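Local coordinates for protein Lys-gingipain catalytic subunit (Porphyromonas gingivalis, PDB 6I9A) that is a secreted calcium-binding cysteine endopeptidase of family C25 that cleaves proteins after lysine and may act as a virulence factor in periodontal disease, at residues A[162-166]-A[167-171]; A[172-175]-A[176-180]; A[216-219]-A[220-223]. All blocks are in the same frame, centred on the assembly; numbering follows the deposited sequence.

Contact 1: A[162-166]-A[167-171]; sequences SWNSQ and VGQPT
Trp163 and Val167 meet one turn apart at the start of helix 163-178. Their side chains lie side by side and point the same way. Val167 CG2 sits at the edge of the indole, in its plane, 3.5 Å from Trp163 CE3. With Val167 CG1 anti to the backbone N (chi1 162°), CG2 falls on the side of the indole.

The polar side-chain link is between two amides. Gln169 NE2 donates to Asn164 OD1 over 2.9 Å, and the bond is almost straight. It leaves in the plane of the Gln169 amide but reaches the oxygen tilted from the Asn164 carbonyl plane. The two amides are turned 57° apart. Asn164 ND2 is taken by Leu193 O and Gly158 O, which should fix the rotation of this amide.

The backbone forms a wider, pi-type turn. Trp163 O accepts from Val167 N at 2.9 Å and from Gly168 N at 3.1 Å. Asn164 O accepts from Gln169 N at 2.8 Å. Pro170 has no N-H to give. Pro170 CD packs 3.3 Å from Ser165 O, and the helix kinks there.

The Trp163 ring stacks on Trp285 and borders the inhibitor pocket. The helix is the crossover of a beta-alpha-beta unit between strands 152-157 and 188-192. Val167, Pro170 and Thr171 lean on Tyr289 of helix 285-293.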
loop_
_atom_site.group_PDB
_atom_site.type_symbol
_atom_site.label_atom_id
_atom_site.label_comp_id
_atom_site.label_asym_id
_atom_site.label_seq_id
_atom_site.Cartn_x
_atom_site.Cartn_y
_atom_site.Cartn_z
ATOM N N SER A 162 0.721 -1.274 -31.242
ATOM C CA SER A 162 2.000 -1.986 -31.236
ATOM C C SER A 162 2.366 -2.588 -29.884
ATOM O O SER A 162 2.938 -3.680 -29.849
ATOM C CB SER A 162 3.151 -1.108 -31.730
ATOM O OG SER A 162 3.429 -0.005 -30.864
ATOM N N TRP A 163 2.065 -1.878 -28.784
ATOM C CA TRP A 163 2.567 -2.318 -27.479
ATOM C C TRP A 163 1.685 -3.341 -26.792
ATOM O O TRP A 163 2.179 -4.019 -25.880
ATOM C CB TRP A 163 2.735 -1.104 -26.550
ATOM C CG TRP A 163 3.877 -0.192 -26.910
ATOM C CD1 TRP A 163 3.790 1.027 -27.524
ATOM C CD2 TRP A 163 5.255 -0.403 -26.605
ATOM N NE1 TRP A 163 5.046 1.564 -27.667
ATOM C CE2 TRP A 163 5.966 0.704 -27.117
ATOM C CE3 TRP A 163 5.970 -1.462 -26.011
ATOM C CZ2 TRP A 163 7.361 0.823 -27.007
ATOM C CZ3 TRP A 163 7.349 -1.322 -25.851
ATOM C CH2 TRP A 163 8.035 -0.225 -26.411
ATOM N N ASN A 164 0.403 -3.482 -27.173
ATOM C CA ASN A 164 -0.396 -4.495 -26.483
ATOM C C ASN A 164 0.237 -5.880 -26.657
ATOM O O ASN A 164 0.354 -6.636 -25.689
ATOM C CB ASN A 164 -1.840 -4.443 -27.032
ATOM C CG ASN A 164 -2.625 -5.670 -26.663
ATOM O OD1 ASN A 164 -2.525 -6.720 -27.307
ATOM N ND2 ASN A 164 -3.329 -5.612 -25.521
ATOM N N SER A 165 0.677 -6.222 -27.884
ATOM C CA SER A 165 1.245 -7.566 -28.043
ATOM C C SER A 165 2.677 -7.648 -27.541
ATOM O O SER A 165 3.127 -8.720 -27.094
ATOM C CB SER A 165 1.205 -7.982 -29.530
ATOM O OG SER A 165 1.985 -7.111 -30.351
ATOM N N GLN A 166 3.432 -6.551 -27.640
ATOM C CA GLN A 166 4.856 -6.588 -27.299
ATOM C C GLN A 166 5.118 -6.542 -25.819
ATOM O O GLN A 166 6.122 -7.116 -25.369
ATOM C CB GLN A 166 5.594 -5.439 -27.983
ATOM C CG GLN A 166 5.602 -5.635 -29.518
ATOM C CD GLN A 166 6.531 -6.776 -29.856
ATOM O OE1 GLN A 166 7.704 -6.723 -29.542
ATOM N NE2 GLN A 166 6.005 -7.826 -30.397
ATOM N N VAL A 167 4.252 -5.846 -25.059
ATOM C CA VAL A 167 4.499 -5.696 -23.618
ATOM C C VAL A 167 3.248 -5.970 -22.779
ATOM O O VAL A 167 3.364 -6.606 -21.750
ATOM C CB VAL A 167 5.003 -4.264 -23.339
ATOM C CG1 VAL A 167 4.872 -3.876 -21.862
ATOM C CG2 VAL A 167 6.469 -4.134 -23.772
ATOM N N GLY A 168 2.078 -5.459 -23.182
ATOM C CA GLY A 168 0.902 -5.615 -22.313
ATOM C C GLY A 168 0.558 -7.067 -22.061
ATOM O O GLY A 168 0.398 -7.522 -20.902
ATOM N N GLN A 169 0.446 -7.843 -23.159
ATOM C CA GLN A 169 0.095 -9.255 -22.984
ATOM C C GLN A 169 1.188 -10.056 -22.240
ATOM O O GLN A 169 0.885 -10.766 -21.292
ATOM C CB GLN A 169 -0.250 -9.897 -24.304
ATOM C CG GLN A 169 -1.539 -9.354 -24.935
ATOM C CD GLN A 169 -1.988 -10.215 -26.072
ATOM O OE1 GLN A 169 -1.971 -11.456 -25.960
ATOM N NE2 GLN A 169 -2.382 -9.576 -27.147
ATOM N N PRO A 170 2.476 -9.886 -22.590
ATOM C CA PRO A 170 3.509 -10.603 -21.812
ATOM C C PRO A 170 3.461 -10.256 -20.325
ATOM O O PRO A 170 3.692 -11.119 -19.486
ATOM C CB PRO A 170 4.844 -10.186 -22.490
ATOM C CG PRO A 170 4.421 -9.862 -23.924
ATOM C CD PRO A 170 3.043 -9.276 -23.827
ATOM N N THR A 171 3.164 -8.974 -19.988
ATOM C CA THR A 171 3.077 -8.584 -18.561
ATOM C C THR A 171 1.990 -9.395 -17.850
ATOM O O THR A 171 2.252 -10.044 -16.816
ATOM C CB THR A 171 2.740 -7.108 -18.443
ATOM O OG1 THR A 171 3.798 -6.302 -18.993
ATOM C CG2 THR A 171 2.550 -6.697 -16.975
#

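Contact 2: A[172-175]-A[176-180]; sequences IKYG and MQYYY. With NA (sodium ion), chain F.
The last turns of helix 163-178, the crossover of a beta-alpha-beta unit, carry one ligand of a sodium site. Tyr174 OH binds the sodium ion at 2.5 Å, and a water oxygen lies 2.4 Å from the sodium ion. Asp314, Val293, Thr308 and Ser309 complete the site.

The Tyr174 ring meets Tyr178 one turn later in an edge-to-face pair. The edge of Tyr178 points to the face of Tyr174, with CD2 over the ring centre. The centroids are 4.9 Å apart and the planes are turned by 57°. Tyr174 has CG anti to the backbone N (chi1 179°), which swings its ring along the helix toward the CD2 edge of Tyr178. Tyr178 OH is bonded to Phe305 N and Tyr179 OH to Asp314 OD1, so the hydroxyl ends of Tyr178 and Tyr179 are anchored too.

Elsewhere on the helix, Met176 bends at its last torsion and brings CE to 3.9 Å from Ile172 CG2. Both side chains pack on Leu155 of strand 152-157.

Gly175 O takes two bonds, from Tyr179 N and Tyr180 N, each 2.9 Å long. They arrive from opposite faces of the carbonyl plane as the helix ends.

Asp314 serves the metal through OD2 and Tyr179 through OD1. The sodium ion probably polarises the Tyr174 hydroxyl, and the same carboxylate ties the metal site to the helix end.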
loop_
_atom_site.group_PDB
_atom_site.type_symbol
_atom_site.label_atom_id
_atom_site.label_comp_id
_atom_site.label_asym_id
_atom_site.label_seq_id
_atom_site.Cartn_x
_atom_site.Cartn_y
_atom_site.Cartn_z
ATOM N N ILE A 172 0.762 -9.354 -18.397
ATOM C CA ILE A 172 -0.356 -10.016 -17.698
ATOM C C ILE A 172 -0.170 -11.530 -17.726
ATOM O O ILE A 172 -0.455 -12.206 -16.723
ATOM C CB ILE A 172 -1.681 -9.566 -18.370
ATOM C CG1 ILE A 172 -1.907 -8.053 -18.231
ATOM C CG2 ILE A 172 -2.882 -10.380 -17.825
ATOM C CD1 ILE A 172 -1.851 -7.486 -16.866
ATOM N N LYS A 173 0.352 -12.083 -18.826
ATOM C CA LYS A 173 0.598 -13.525 -18.901
ATOM C C LYS A 173 1.614 -13.969 -17.867
ATOM O O LYS A 173 1.498 -15.074 -17.322
ATOM C CB LYS A 173 1.006 -13.948 -20.308
ATOM C CG LYS A 173 -0.142 -13.836 -21.321
ATOM C CD LYS A 173 0.346 -14.155 -22.752
ATOM C CE LYS A 173 -0.837 -14.256 -23.707
ATOM N NZ LYS A 173 -0.368 -14.601 -25.074
ATOM N N TYR A 174 2.657 -13.174 -17.604
ATOM C CA TYR A 174 3.647 -13.522 -16.570
ATOM C C TYR A 174 2.956 -13.573 -15.201
ATOM O O TYR A 174 3.105 -14.533 -14.463
ATOM C CB TYR A 174 4.762 -12.438 -16.580
ATOM C CG TYR A 174 5.840 -12.672 -15.549
ATOM C CD1 TYR A 174 7.032 -13.329 -15.884
ATOM C CD2 TYR A 174 5.681 -12.230 -14.239
ATOM C CE1 TYR A 174 8.049 -13.494 -14.954
ATOM C CE2 TYR A 174 6.691 -12.411 -13.285
ATOM C CZ TYR A 174 7.859 -13.048 -13.652
ATOM O OH TYR A 174 8.886 -13.236 -12.772
ATOM N N GLY A 175 2.164 -12.540 -14.890
ATOM C CA GLY A 175 1.406 -12.540 -13.637
ATOM C C GLY A 175 0.533 -13.783 -13.459
ATOM O O GLY A 175 0.502 -14.394 -12.371
ATOM N N MET A 176 -0.188 -14.136 -14.494
ATOM C CA MET A 176 -1.048 -15.321 -14.446
ATOM C C MET A 176 -0.287 -16.632 -14.382
ATOM O O MET A 176 -0.694 -17.553 -13.672
ATOM C CB MET A 176 -2.014 -15.347 -15.656
ATOM C CG MET A 176 -2.976 -14.181 -15.658
ATOM S SD MET A 176 -4.238 -14.281 -16.910
ATOM C CE MET A 176 -3.303 -14.267 -18.332
ATOM N N GLN A 177 0.829 -16.743 -15.102
ATOM C CA GLN A 177 1.583 -17.976 -15.102
ATOM C C GLN A 177 2.060 -18.265 -13.712
ATOM O O GLN A 177 1.994 -19.408 -13.254
ATOM C CB GLN A 177 2.787 -17.870 -16.057
ATOM C CG GLN A 177 3.693 -19.074 -15.932
ATOM C CD GLN A 177 4.742 -19.157 -16.977
ATOM O OE1 GLN A 177 4.778 -18.362 -17.921
ATOM N NE2 GLN A 177 5.574 -20.177 -16.856
ATOM N N TYR A 178 2.682 -17.254 -13.049
ATOM C CA TYR A 178 3.354 -17.547 -11.808
ATOM C C TYR A 178 2.519 -17.348 -10.562
ATOM O O TYR A 178 2.851 -18.014 -9.562
ATOM C CB TYR A 178 4.631 -16.678 -11.736
ATOM C CG TYR A 178 5.638 -17.156 -12.763
ATOM C CD1 TYR A 178 6.240 -18.412 -12.644
ATOM C CD2 TYR A 178 5.920 -16.404 -13.917
ATOM C CE1 TYR A 178 7.087 -18.898 -13.627
ATOM C CE2 TYR A 178 6.823 -16.862 -14.870
ATOM C CZ TYR A 178 7.393 -18.115 -14.722
ATOM O OH TYR A 178 8.329 -18.522 -15.646
ATOM N N TYR A 179 1.526 -16.442 -10.565
ATOM C CA TYR A 179 0.905 -16.071 -9.284
ATOM C C TYR A 179 -0.623 -16.029 -9.312
ATOM O O TYR A 179 -1.241 -16.591 -8.417
ATOM C CB TYR A 179 1.442 -14.690 -8.861
ATOM C CG TYR A 179 2.957 -14.677 -8.828
ATOM C CD1 TYR A 179 3.667 -15.517 -7.969
ATOM C CD2 TYR A 179 3.694 -13.844 -9.677
ATOM C CE1 TYR A 179 5.057 -15.521 -7.938
ATOM C CE2 TYR A 179 5.088 -13.833 -9.645
ATOM C CZ TYR A 179 5.755 -14.698 -8.788
ATOM O OH TYR A 179 7.137 -14.741 -8.758
ATOM N N TYR A 180 -1.214 -15.300 -10.265
ATOM C CA TYR A 180 -2.676 -15.131 -10.301
ATOM C C TYR A 180 -3.297 -16.313 -11.010
ATOM O O TYR A 180 -3.593 -16.286 -12.208
ATOM C CB TYR A 180 -3.023 -13.788 -10.974
ATOM C CG TYR A 180 -2.490 -12.615 -10.176
ATOM C CD1 TYR A 180 -3.054 -12.272 -8.950
ATOM C CD2 TYR A 180 -1.453 -11.824 -10.667
ATOM C CE1 TYR A 180 -2.549 -11.212 -8.187
ATOM C CE2 TYR A 180 -0.949 -10.756 -9.919
ATOM C CZ TYR A 180 -1.491 -10.460 -8.683
ATOM O OH TYR A 180 -0.982 -9.438 -7.899
HETATM NA NA NA F . 10.749 -11.568 -12.550
HETATM O O HOH W 1 12.161 -13.241 -11.462
#

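Contact 3: A[216-219]-A[220-223]; sequences HGSE and TAWA. With H8E (benzyl-N-[(2S)-1-[[(3S)-7-amino-1-(benzylamino)-1,2-dioxoheptan-3-yl]amino]-5-(2-methyl-2-phenylhydrazinyl)-1,5-dioxopentan-2-yl]carbamate), chain I.
His216 O is gripped twice. It accepts from Ala223 N at 2.9 Å across the contact, and Tyr213 OH bonds to it as well.

Segments 216-219 and 220-223 form a tight beta hairpin closed by a type I turn from Ser218 to Ala221. Strand 226-228 pairs with 221-223 to complete a small antiparallel sheet. Ser218 N donates to Ala221 O at 2.9 Å, nearly straight and in the carbonyl plane. Between the two backbone bonds Gly217 faces Trp222 as an antiparallel non-hydrogen-bonded pair.

At the start of the turn, Ser218 OG sits between its own backbone N and carbonyl carbon (chi1 76°). There it accepts from Thr220 N in a long bond of 3.3 Å, an ST turn. Ala221 CB packs beside the same oxygen. A water links the two turn residues, donating to Glu219 OE1 and bonding to Thr220 OG1.

Gly217 pairs with the inhibitor H8E through both its N-H and its carbonyl. Gly217 N donates to H8E OAG at 2.7 Å, and H8E NBE donates to Gly217 O at 3.1 Å. One phenyl ring of H8E lies along the hairpin. Its CAR meets His216 CB at 3.5 Å, and its CAH meets Ala223 CB at the same distance. The Trp222 ring stacks with Phe261 and with Tyr213, and its NE1 bonds to Tyr276 OH.

His216 is the inferred proton donor. Its NE2 is bonded to Asp160 OD2, which probably helps to orient the imidazole. OAG belongs to the ketone carbonyl next to the lysine-like side chain, where the Cys249 thiol would be expected to attack. The Gly217 N-H probably stabilises charge on that oxygen, as in an oxyanion hole.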
loop_
_atom_site.group_PDB
_atom_site.type_symbol
_atom_site.label_atom_id
_atom_site.label_comp_id
_atom_site.label_asym_id
_atom_site.label_seq_id
_atom_site.Cartn_x
_atom_site.Cartn_y
_atom_site.Cartn_z
ATOM N N HIS A 216 -3.054 2.778 -21.856
ATOM C CA HIS A 216 -3.120 4.256 -21.804
ATOM C C HIS A 216 -3.943 4.765 -20.652
ATOM O O HIS A 216 -5.041 4.241 -20.380
ATOM C CB HIS A 216 -3.686 4.813 -23.109
ATOM C CG HIS A 216 -3.017 4.314 -24.343
ATOM N ND1 HIS A 216 -3.746 4.087 -25.492
ATOM C CD2 HIS A 216 -1.747 3.945 -24.573
ATOM C CE1 HIS A 216 -2.897 3.630 -26.393
ATOM N NE2 HIS A 216 -1.684 3.561 -25.908
ATOM N N GLY A 217 -3.482 5.840 -20.045
ATOM C CA GLY A 217 -4.201 6.530 -18.988
ATOM C C GLY A 217 -4.381 7.998 -19.250
ATOM O O GLY A 217 -3.561 8.627 -19.932
ATOM N N SER A 218 -5.415 8.566 -18.639
ATOM C CA SER A 218 -5.607 10.001 -18.560
ATOM C C SER A 218 -5.719 10.372 -17.084
ATOM O O SER A 218 -5.707 9.500 -16.206
ATOM C CB SER A 218 -6.835 10.480 -19.323
ATOM O OG SER A 218 -7.990 10.166 -18.557
ATOM N N GLU A 219 -5.874 11.667 -16.782
ATOM C CA GLU A 219 -5.961 12.071 -15.367
ATOM C C GLU A 219 -7.168 11.491 -14.697
ATOM O O GLU A 219 -7.148 11.314 -13.481
ATOM C CB GLU A 219 -6.090 13.605 -15.254
ATOM C CG GLU A 219 -4.935 14.392 -15.914
ATOM C CD GLU A 219 -5.136 14.790 -17.384
ATOM O OE1 GLU A 219 -5.989 14.177 -18.071
ATOM O OE2 GLU A 219 -4.424 15.713 -17.846
ATOM N N THR A 220 -8.217 11.188 -15.479
ATOM C CA THR A 220 -9.499 10.763 -14.911
ATOM C C THR A 220 -9.988 9.441 -15.463
ATOM O O THR A 220 -11.176 9.115 -15.307
ATOM C CB THR A 220 -10.563 11.873 -15.129
ATOM O OG1 THR A 220 -10.681 12.119 -16.536
ATOM C CG2 THR A 220 -10.231 13.140 -14.383
ATOM N N ALA A 221 -9.102 8.634 -16.079
ATOM C CA ALA A 221 -9.564 7.382 -16.649
ATOM C C ALA A 221 -8.442 6.421 -16.908
ATOM O O ALA A 221 -7.320 6.798 -17.273
ATOM C CB ALA A 221 -10.302 7.615 -17.996
ATOM N N TRP A 222 -8.790 5.132 -16.864
ATOM C CA TRP A 222 -8.097 4.090 -17.619
ATOM C C TRP A 222 -8.700 4.245 -19.020
ATOM O O TRP A 222 -9.924 4.174 -19.175
ATOM C CB TRP A 222 -8.319 2.697 -17.026
ATOM C CG TRP A 222 -7.652 2.513 -15.705
ATOM C CD1 TRP A 222 -6.668 3.283 -15.148
ATOM C CD2 TRP A 222 -7.813 1.385 -14.847
ATOM N NE1 TRP A 222 -6.235 2.713 -13.977
ATOM C CE2 TRP A 222 -6.926 1.545 -13.765
ATOM C CE3 TRP A 222 -8.656 0.255 -14.869
ATOM C CZ2 TRP A 222 -6.770 0.572 -12.758
ATOM C CZ3 TRP A 222 -8.549 -0.675 -13.833
ATOM C CH2 TRP A 222 -7.621 -0.507 -12.788
ATOM N N ALA A 223 -7.897 4.528 -20.045
ATOM C CA ALA A 223 -8.465 5.063 -21.278
ATOM C C ALA A 223 -9.063 4.047 -22.241
ATOM O O ALA A 223 -10.015 4.410 -22.963
ATOM C CB ALA A 223 -7.429 5.903 -22.007
HETATM C CAQ H8E I . -4.598 9.657 -22.813
HETATM C CAK H8E I . -5.959 9.461 -23.126
HETATM C CAH H8E I . -6.323 8.534 -24.103
HETATM C CAL H8E I . -5.364 7.804 -24.798
HETATM C CAR H8E I . -4.033 8.032 -24.482
HETATM C CBO H8E I . -3.622 8.906 -23.484
HETATM C CBA H8E I . -2.240 9.094 -23.277
HETATM N NBE H8E I . -1.661 8.125 -22.332
HETATM C CBL H8E I . -0.380 7.671 -22.431
HETATM O OAE H8E I . 0.337 7.965 -23.396
HETATM C CBN H8E I . 0.105 6.777 -21.294
HETATM O OAG H8E I . -0.838 6.259 -20.619
HETATM C CBS H8E I . 1.223 5.796 -21.766
HETATM C CBB H8E I . 1.391 4.584 -20.842
HETATM C CAY H8E I . 2.403 3.565 -21.373
HETATM C CAX H8E I . 2.798 2.472 -20.375
HETATM C CAW H8E I . 1.678 1.464 -20.150
HETATM N NAB H8E I . 2.149 0.416 -19.196
HETATM N NBG H8E I . 2.520 6.452 -21.970
HETATM C C H8E I . 3.207 6.503 -23.111
HETATM O O H8E I . 2.839 6.054 -24.188
HETATM C CA H8E I . 4.457 7.367 -23.008
HETATM N N H8E I . 5.456 7.028 -24.018
HETATM C CBK H8E I . 6.131 5.851 -24.007
HETATM O OAD H8E I . 5.815 4.971 -23.194
HETATM O OBI H8E I . 7.063 5.744 -24.877
HETATM C CBD H8E I . 7.788 4.466 -25.000
HETATM C CBP H8E I . 8.631 4.451 -26.194
HETATM C CAS H8E I . 9.999 4.721 -26.137
HETATM C CAM H8E I . 10.846 4.691 -27.286
HETATM C CAI H8E I . 10.204 4.445 -28.512
HETATM C CAN H8E I . 8.833 4.245 -28.573
HETATM C CAT H8E I . 8.038 4.240 -27.440
HETATM C CB H8E I . 4.070 8.846 -23.169
HETATM C CG H8E I . 3.388 9.157 -24.528
HETATM C CD H8E I . 2.702 10.491 -24.497
HETATM O OE1 H8E I . 3.337 11.527 -24.701
HETATM N NE2 H8E I . 1.402 10.401 -24.163
HETATM N NBT H8E I . 0.608 11.532 -23.916
HETATM C CAA H8E I . 0.090 11.564 -22.522
HETATM C CBQ H8E I . -0.173 11.965 -25.031
HETATM C CAU H8E I . -1.377 12.668 -24.865
HETATM C CAO H8E I . -2.083 13.126 -25.974
HETATM C CAJ H8E I . -1.606 12.879 -27.255
HETATM C CAP H8E I . -0.439 12.149 -27.439
HETATM C CAV H8E I . 0.287 11.711 -26.330
HETATM O O HOH W 2 -8.880 13.813 -17.809
#

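Overall arrangement
Contacts 1 and 2 follow each other along helix 163-178, with centres about 14 Å apart. Contact 3 is the hairpin that holds His216 and lies next to Cys249. Its centre lies about 18 Å from that of contact 1 and about 24 Å from that of contact 2. Contacts 1 and 3 do not touch, but their nearest atoms are about 6 Å apart. H8E touches both, meeting Trp163 of contact 1 and His216, Gly217 and Ala223 of contact 3. Asp160 also connects them, bonding Trp163 N through OD1 and His216 NE2 through OD2. The helix runs from the inhibitor pocket at contact 1 to the sodium site at contact 2.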